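Phosphoribosyl-AMP cyclohydrolase (PDB 7BGM) probably catalyses the second and third steps of histidine biosynthesis, hydrolysing phosphoribosyl-ATP to phosphoribosyl-AMP and diphosphate and then opening the adenine ring. Local coordinates at residues 169-173 with 189-193. Residues are numbered along the deposited sequence; the frame is centred on the assembly and turned at random.
Sequences EANEL and EMADV. With ZN (zinc ion), chain E.
E169, E189 and D192 share one zinc ion between segments 169-173 and 189-193, on helices 159-178 and 183-204; the segments run nearly antiparallel, their axes 8.6 Å apart at closest. E169 can be followed outward: CB lies 3.9 Å from V193 CG2, CG packs on D192 CB at 4.0 Å, and OE1 binds the zinc ion at 2.0 Å, while OE2 turns to K165 in a salt bridge. A bend at chi2 (-64°) turns the carboxylate toward the metal. E189 does likewise from the other helix; OE1 binds zinc, OE2 pairs with R185, and its carboxylate is nearly coplanar with that of E169, 14° apart. D192, one methylene shorter, gives OD2 to the metal and OD1 to R218 of the second subunit. A water completes the four ligands, its oxygen 2.1 Å from the zinc ion. V193 CG2 packs 3.5 Å from E169 O, and L173 CD2 meets M190 SD, long apolar chains suited to burial. E172, a metal and AMP ligand in other structures of this protein, rests CB on E189 OE1. Such acidic helix pairs characterise MazG-like pyrophosphohydrolases, whose metals bind substrate phosphates. E169 OE1 and E189 OE1 approach to 3.0 Å as ligands of one metal, whose charge, with the basic partners, probably offsets their repulsion.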
loop_
_atom_site.group_PDB
_atom_site.type_symbol
_atom_site.label_atom_id
_atom_site.label_comp_id
_atom_site.label_asym_id
_atom_site.label_seq_id
_atom_site.Cartn_x
_atom_site.Cartn_y
_atom_site.Cartn_z
ATOM N N GLU A 169 10.732 -16.518 18.590
ATOM C CA GLU A 169 11.161 -15.555 17.581
ATOM C C GLU A 169 11.251 -14.146 18.156
ATOM O O GLU A 169 12.126 -13.360 17.759
ATOM C CB GLU A 169 10.197 -15.570 16.387
ATOM C CG GLU A 169 10.182 -16.870 15.572
ATOM C CD GLU A 169 11.502 -17.165 14.880
ATOM O OE1 GLU A 169 12.417 -16.311 14.943
ATOM O OE2 GLU A 169 11.626 -18.252 14.268
ATOM N N ALA A 170 10.322 -13.793 19.049
ATOM C CA ALA A 170 10.373 -12.480 19.678
ATOM C C ALA A 170 11.666 -12.319 20.462
ATOM O O ALA A 170 12.291 -11.250 20.451
ATOM C CB ALA A 170 9.166 -12.284 20.596
ATOM N N ASN A 171 12.087 -13.382 21.148
ATOM C CA ASN A 171 13.362 -13.344 21.854
ATOM C C ASN A 171 14.539 -13.225 20.889
ATOM O O ASN A 171 15.516 -12.524 21.186
ATOM C CB ASN A 171 13.506 -14.589 22.721
ATOM C CG ASN A 171 14.776 -14.579 23.533
ATOM O OD1 ASN A 171 14.953 -13.733 24.414
ATOM N ND2 ASN A 171 15.673 -15.519 23.242
ATOM N N GLU A 172 14.485 -13.940 19.752
ATOM C CA GLU A 172 15.528 -13.810 18.727
ATOM C C GLU A 172 15.649 -12.371 18.242
ATOM O O GLU A 172 16.759 -11.859 18.051
ATOM C CB GLU A 172 15.238 -14.722 17.530
ATOM C CG GLU A 172 15.416 -16.202 17.777
ATOM C CD GLU A 172 16.812 -16.550 18.261
ATOM O OE1 GLU A 172 17.802 -16.105 17.638
ATOM O OE2 GLU A 172 16.906 -17.259 19.273
ATOM N N LEU A 173 14.514 -11.718 18.000
ATOM C CA LEU A 173 14.544 -10.327 17.563
ATOM C C LEU A 173 15.198 -9.440 18.610
ATOM O O LEU A 173 16.030 -8.578 18.283
ATOM C CB LEU A 173 13.127 -9.847 17.270
ATOM C CG LEU A 173 13.009 -8.407 16.778
ATOM C CD1 LEU A 173 13.623 -8.205 15.372
ATOM C CD2 LEU A 173 11.540 -8.005 16.806
ATOM N N GLU A 189 15.064 -11.623 11.509
ATOM C CA GLU A 189 14.293 -12.043 12.681
ATOM C C GLU A 189 12.927 -11.364 12.728
ATOM O O GLU A 189 11.938 -11.980 13.155
ATOM C CB GLU A 189 15.080 -11.765 13.954
ATOM C CG GLU A 189 16.296 -12.692 14.071
ATOM C CD GLU A 189 15.926 -14.167 13.888
ATOM O OE1 GLU A 189 14.849 -14.578 14.349
ATOM O OE2 GLU A 189 16.713 -14.927 13.285
ATOM N N MET A 190 12.842 -10.095 12.315
ATOM C CA MET A 190 11.531 -9.451 12.229
ATOM C C MET A 190 10.629 -10.171 11.239
ATOM O O MET A 190 9.415 -10.279 11.460
ATOM C CB MET A 190 11.673 -7.985 11.819
ATOM C CG MET A 190 10.351 -7.216 11.818
ATOM S SD MET A 190 9.702 -6.982 13.494
ATOM C CE MET A 190 8.157 -6.173 13.075
ATOM N N ALA A 191 11.196 -10.667 10.140
ATOM C CA ALA A 191 10.376 -11.418 9.198
ATOM C C ALA A 191 9.870 -12.712 9.825
ATOM O O ALA A 191 8.723 -13.112 9.581
ATOM C CB ALA A 191 11.150 -11.697 7.906
ATOM N N ASP A 192 10.691 -13.351 10.676
ATOM C CA ASP A 192 10.259 -14.547 11.402
ATOM C C ASP A 192 9.121 -14.224 12.359
ATOM O O ASP A 192 8.141 -14.975 12.463
ATOM C CB ASP A 192 11.414 -15.148 12.204
ATOM C CG ASP A 192 12.507 -15.774 11.351
ATOM O OD1 ASP A 192 12.370 -15.833 10.114
ATOM O OD2 ASP A 192 13.529 -16.213 11.953
ATOM N N VAL A 193 9.258 -13.123 13.103
ATOM C CA VAL A 193 8.203 -12.702 14.023
ATOM C C VAL A 193 6.916 -12.451 13.256
ATOM O O VAL A 193 5.843 -12.940 13.629
ATOM C CB VAL A 193 8.640 -11.451 14.812
ATOM C CG1 VAL A 193 7.471 -10.882 15.620
ATOM C CG2 VAL A 193 9.805 -11.786 15.729
HETATM ZN ZN ZN E . 14.124 -16.362 13.860
HETATM O O HOH W 1 15.444 -17.913 14.332
#